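Local coordinates for lipolytic enzyme (PDB 2VPT), which probably removes acetyl groups from xylan, as the catalytic domain of a cellulosomal family 3 carbohydrate esterase of the GDSL (SGNH) hydrolase type, at residues T5-E17 with D59-I71. Sequence-based numbering, arbitrary orientation.
Sequences TIKIMPVGDSCTE and DHEGHSGWTIPQI. With CA (calcium ion), chain B.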
loop_
_atom_site.group_PDB
_atom_site.type_symbol
_atom_site.label_atom_id
_atom_site.label_comp_id
_atom_site.label_asym_id
_atom_site.label_seq_id
_atom_site.Cartn_x
_atom_site.Cartn_y
_atom_site.Cartn_z
ATOM N N THR A 5 17.187 -3.204 20.481
ATOM C CA THR A 5 16.276 -3.091 19.331
ATOM C C THR A 5 16.635 -1.839 18.547
ATOM O O THR A 5 16.767 -0.762 19.126
ATOM C CB THR A 5 14.791 -3.030 19.743
ATOM O OG1 THR A 5 14.405 -4.275 20.346
ATOM C CG2 THR A 5 13.892 -2.784 18.532
ATOM N N ILE A 6 16.806 -2.018 17.237
ATOM C CA ILE A 6 17.133 -0.936 16.302
ATOM C C ILE A 6 15.860 -0.509 15.563
ATOM O O ILE A 6 15.240 -1.333 14.895
ATOM C CB ILE A 6 18.169 -1.402 15.242
ATOM C CG1 ILE A 6 19.367 -2.107 15.895
ATOM C CG2 ILE A 6 18.645 -0.217 14.386
ATOM C CD1 ILE A 6 20.370 -2.617 14.910
ATOM N N LYS A 7 15.480 0.757 15.692
ATOM C CA LYS A 7 14.348 1.319 14.942
ATOM C C LYS A 7 14.857 1.829 13.603
ATOM O O LYS A 7 15.744 2.692 13.549
ATOM C CB LYS A 7 13.684 2.462 15.702
ATOM C CG LYS A 7 12.922 2.012 16.948
ATOM C CD LYS A 7 12.258 3.177 17.659
ATOM C CE LYS A 7 11.341 2.699 18.776
ATOM N NZ LYS A 7 10.569 3.813 19.410
ATOM N N ILE A 8 14.311 1.279 12.527
ATOM C CA ILE A 8 14.702 1.612 11.173
ATOM C C ILE A 8 13.488 2.159 10.440
ATOM O O ILE A 8 12.445 1.517 10.423
ATOM C CB ILE A 8 15.228 0.390 10.396
ATOM C CG1 ILE A 8 16.423 -0.253 11.121
ATOM C CG2 ILE A 8 15.597 0.826 8.977
ATOM C CD1 ILE A 8 16.964 -1.532 10.477
HETATM N N MSE A 9 13.615 3.349 9.854
HETATM C CA MSE A 9 12.536 3.943 9.082
HETATM C C MSE A 9 12.841 3.845 7.593
HETATM O O MSE A 9 13.713 4.560 7.086
HETATM C CB MSE A 9 12.342 5.402 9.453
HETATM C CG MSE A 9 11.112 6.004 8.778
HETATM SE SE MSE A 9 10.883 7.868 9.154
HETATM C CE MSE A 9 10.363 7.661 10.190
ATOM N N PRO A 10 12.118 2.971 6.876
ATOM C CA PRO A 10 12.249 2.953 5.415
ATOM C C PRO A 10 11.491 4.120 4.796
ATOM O O PRO A 10 10.281 4.207 4.949
ATOM C CB PRO A 10 11.611 1.608 5.015
ATOM C CG PRO A 10 11.424 0.863 6.292
ATOM C CD PRO A 10 11.210 1.903 7.339
ATOM N N VAL A 11 12.207 5.011 4.121
ATOM C CA VAL A 11 11.632 6.218 3.528
ATOM C C VAL A 11 11.826 6.130 2.016
ATOM O O VAL A 11 12.939 5.936 1.539
ATOM C CB VAL A 11 12.315 7.495 4.045
ATOM C CG1 VAL A 11 11.743 8.719 3.348
ATOM C CG2 VAL A 11 12.158 7.606 5.523
ATOM N N GLY A 12 10.757 6.275 1.242
ATOM C CA GLY A 12 10.921 6.248 -0.190
ATOM C C GLY A 12 9.633 6.419 -0.942
ATOM O O GLY A 12 8.650 6.994 -0.427
ATOM N N ASP A 13 9.658 5.908 -2.172
ATOM C CA ASP A 13 8.569 6.042 -3.130
ATOM C C ASP A 13 7.882 4.691 -3.338
ATOM O O ASP A 13 7.804 3.901 -2.395
ATOM C CB ASP A 13 9.097 6.706 -4.420
ATOM C CG ASP A 13 10.265 5.976 -5.039
ATOM O OD1 ASP A 13 10.405 4.737 -4.854
ATOM O OD2 ASP A 13 11.072 6.651 -5.725
ATOM N N SER A 14 7.373 4.397 -4.525
ATOM C CA SER A 14 6.666 3.136 -4.706
ATOM C C SER A 14 7.578 1.929 -4.557
ATOM O O SER A 14 7.081 0.827 -4.356
ATOM C CB SER A 14 5.929 3.052 -6.026
ATOM O OG SER A 14 6.775 3.377 -7.068
ATOM N N CYS A 15 8.892 2.122 -4.688
ATOM C CA CYS A 15 9.831 1.022 -4.508
ATOM C C CYS A 15 9.989 0.624 -3.053
ATOM O O CYS A 15 10.434 -0.487 -2.770
ATOM C CB CYS A 15 11.194 1.347 -5.106
ATOM S SG CYS A 15 11.199 1.710 -6.864
ATOM N N THR A 16 9.659 1.531 -2.136
ATOM C CA THR A 16 9.640 1.253 -0.696
ATOM C C THR A 16 8.251 0.850 -0.211
ATOM O O THR A 16 8.116 -0.043 0.639
ATOM C CB THR A 16 10.202 2.457 0.089
ATOM O OG1 THR A 16 11.574 2.650 -0.295
ATOM C CG2 THR A 16 10.122 2.231 1.599
ATOM N N GLU A 17 7.207 1.484 -0.744
ATOM C CA GLU A 17 5.850 1.060 -0.424
ATOM C C GLU A 17 5.593 -0.344 -0.960
ATOM O O GLU A 17 4.912 -1.141 -0.305
ATOM C CB GLU A 17 4.813 2.063 -0.928
ATOM C CG GLU A 17 3.393 1.764 -0.433
ATOM C CD GLU A 17 2.450 2.948 -0.535
ATOM O OE1 GLU A 17 2.627 3.802 -1.433
ATOM O OE2 GLU A 17 1.526 2.998 0.297
ATOM N N ASP A 59 5.360 -1.732 9.143
ATOM C CA ASP A 59 5.418 -0.273 9.216
ATOM C C ASP A 59 6.487 0.301 8.300
ATOM O O ASP A 59 7.562 -0.273 8.152
ATOM C CB ASP A 59 5.708 0.175 10.642
ATOM C CG ASP A 59 4.749 -0.427 11.641
ATOM O OD1 ASP A 59 3.520 -0.395 11.408
ATOM O OD2 ASP A 59 5.237 -0.954 12.663
ATOM N N HIS A 60 6.198 1.448 7.693
ATOM C CA HIS A 60 7.182 2.089 6.810
ATOM C C HIS A 60 6.772 3.523 6.478
ATOM O O HIS A 60 5.696 3.978 6.869
ATOM C CB HIS A 60 7.374 1.285 5.525
ATOM C CG HIS A 60 6.153 1.192 4.665
ATOM N ND1 HIS A 60 5.817 2.157 3.736
ATOM C CD2 HIS A 60 5.187 0.244 4.588
ATOM C CE1 HIS A 60 4.700 1.800 3.121
ATOM N NE2 HIS A 60 4.298 0.639 3.620
ATOM N N GLU A 61 7.644 4.227 5.747
ATOM C CA GLU A 61 7.328 5.561 5.187
ATOM C C GLU A 61 7.639 5.597 3.689
ATOM O O GLU A 61 8.279 6.534 3.176
ATOM C CB GLU A 61 8.066 6.693 5.904
ATOM C CG GLU A 61 7.538 7.064 7.259
ATOM C CD GLU A 61 6.143 7.649 7.318
ATOM O OE1 GLU A 61 5.451 7.959 6.305
ATOM O OE2 GLU A 61 5.664 7.723 8.454
ATOM N N GLY A 62 7.171 4.572 2.987
ATOM C CA GLY A 62 7.183 4.526 1.537
ATOM C C GLY A 62 5.892 5.100 1.003
ATOM O O GLY A 62 4.807 4.721 1.447
ATOM N N HIS A 63 6.015 6.023 0.048
ATOM C CA HIS A 63 4.877 6.725 -0.534
ATOM C C HIS A 63 4.934 6.681 -2.051
ATOM O O HIS A 63 5.703 7.416 -2.674
ATOM C CB HIS A 63 4.889 8.179 -0.054
ATOM C CG HIS A 63 4.596 8.316 1.400
ATOM N ND1 HIS A 63 5.541 8.180 2.400
ATOM C CD2 HIS A 63 3.416 8.502 2.028
ATOM C CE1 HIS A 63 4.937 8.281 3.574
ATOM N NE2 HIS A 63 3.659 8.517 3.370
ATOM N N SER A 64 4.151 5.789 -2.649
ATOM C CA SER A 64 4.072 5.676 -4.088
ATOM C C SER A 64 3.750 7.032 -4.699
ATOM O O SER A 64 2.860 7.730 -4.234
ATOM C CB SER A 64 3.005 4.661 -4.488
ATOM O OG SER A 64 3.336 3.381 -3.986
ATOM N N GLY A 65 4.493 7.382 -5.736
ATOM C CA GLY A 65 4.260 8.619 -6.468
ATOM C C GLY A 65 5.077 9.794 -5.993
ATOM O O GLY A 65 5.091 10.824 -6.661
ATOM N N TRP A 66 5.792 9.673 -4.877
ATOM C CA TRP A 66 6.395 10.849 -4.260
ATOM C C TRP A 66 7.790 11.165 -4.759
ATOM O O TRP A 66 8.570 10.282 -5.110
ATOM C CB TRP A 66 6.418 10.762 -2.749
ATOM C CG TRP A 66 5.090 10.936 -2.092
ATOM C CD1 TRP A 66 3.873 10.517 -2.550
ATOM C CD2 TRP A 66 4.861 11.501 -0.799
ATOM N NE1 TRP A 66 2.900 10.812 -1.616
ATOM C CE2 TRP A 66 3.480 11.416 -0.538
ATOM C CE3 TRP A 66 5.694 12.089 0.158
ATOM C CZ2 TRP A 66 2.919 11.876 0.645
ATOM C CZ3 TRP A 66 5.129 12.563 1.323
ATOM C CH2 TRP A 66 3.756 12.464 1.558
ATOM N N THR A 67 8.081 12.465 -4.740
ATOM C CA THR A 67 9.361 13.024 -5.133
ATOM C C THR A 67 10.128 13.498 -3.904
ATOM O O THR A 67 9.581 13.580 -2.796
ATOM C CB THR A 67 9.121 14.238 -6.038
ATOM O OG1 THR A 67 8.354 15.189 -5.292
ATOM C CG2 THR A 67 8.367 13.825 -7.319
ATOM N N ILE A 68 11.398 13.831 -4.113
ATOM C CA ILE A 68 12.238 14.381 -3.069
ATOM C C ILE A 68 11.604 15.551 -2.298
ATOM O O ILE A 68 11.578 15.522 -1.074
ATOM C CB ILE A 68 13.637 14.758 -3.642
ATOM C CG1 ILE A 68 14.442 13.479 -3.898
ATOM C CG2 ILE A 68 14.385 15.672 -2.702
ATOM C CD1 ILE A 68 15.620 13.639 -4.822
ATOM N N PRO A 69 11.113 16.594 -2.996
ATOM C CA PRO A 69 10.547 17.705 -2.226
ATOM C C PRO A 69 9.297 17.346 -1.421
ATOM O O PRO A 69 9.049 17.932 -0.362
ATOM C CB PRO A 69 10.264 18.776 -3.297
ATOM C CG PRO A 69 10.254 18.091 -4.584
ATOM C CD PRO A 69 11.164 16.891 -4.440
ATOM N N GLN A 70 8.534 16.362 -1.885
ATOM C CA GLN A 70 7.377 15.923 -1.122
ATOM C C GLN A 70 7.799 15.199 0.160
ATOM O O GLN A 70 7.230 15.411 1.217
ATOM C CB GLN A 70 6.488 15.037 -1.974
ATOM C CG GLN A 70 5.873 15.737 -3.147
ATOM C CD GLN A 70 5.038 14.754 -3.892
ATOM O OE1 GLN A 70 5.549 13.939 -4.633
ATOM N NE2 GLN A 70 3.737 14.751 -3.614
ATOM N N ILE A 71 8.808 14.344 0.051
ATOM C CA ILE A 71 9.414 13.748 1.227
ATOM C C ILE A 71 9.945 14.846 2.158
ATOM O O ILE A 71 9.663 14.838 3.354
ATOM C CB ILE A 71 10.555 12.779 0.856
ATOM C CG1 ILE A 71 10.010 11.587 0.056
ATOM C CG2 ILE A 71 11.299 12.314 2.099
ATOM C CD1 ILE A 71 9.137 10.564 0.841
HETATM CA CA CA B . 7.254 -1.654 13.709
HETATM O O HOH W 1 11.136 9.315 -6.022
HETATM O O HOH W 2 6.309 6.030 -7.251
HETATM O O HOH W 3 5.979 -3.137 14.955
HETATM O O HOH W 4 6.427 0.229 14.941
#
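The His60 imidazole carries Thr16 O over one face, and Glu17 CG approaches it obliquely, with the carboxylate and ring planes 68° apart. At its edge, in plane, Gly62 N donates to His60 ND1 (2.9 Å); with Ser50 OG on His60 NE2 this sets the rotation of the ring. Around His63, Gly12 O sits at the edge and Trp66 CH2 lies over one face, offset toward the rim; the indole in turn has His63 CB on one side and Gln70 NE2 on the other.

Glu17 extends from a CG anti to its backbone N (chi1 -171°), carrying OE1 past Gly62 to a double grip: Ser64 N at 2.8 Å, nearly along the C-O axis, and Ser64 OG at 2.7 Å. The two donors arrive from opposite faces, so OE1 is held from both sides of the carboxylate plane. Thr16 CG2 packs against Gly62 CA (3.7 Å).

The backbones pair as parallel strands, their axes 26° apart. Glu61 N donates to Pro10 O (2.8 Å), Gly12 N to Glu61 O, and His63 N to Gly12 O (2.8 Å). On the Val11 and Glu61 face, Met9 SE lies 3.9 Å from Glu61 CG, and Val11 CG1 meets Ile71 CG2 at 3.8 Å.

Gly12-Asp13-Ser14 is the GDS signature; Ser14 OG bonds His178 NE2, consistent with a Ser-His-Asp triad. Strand 5-12 pairs in parallel with 59-62, 41-44 and 86-90; 59-62 also pairs with 48-49, Asp59 OD2 binds calcium with Asp43, Asp57 and Phe44 O, while OD1 salt-bridges Arg49, and helix 68-82 packs against Met9 and Glu61.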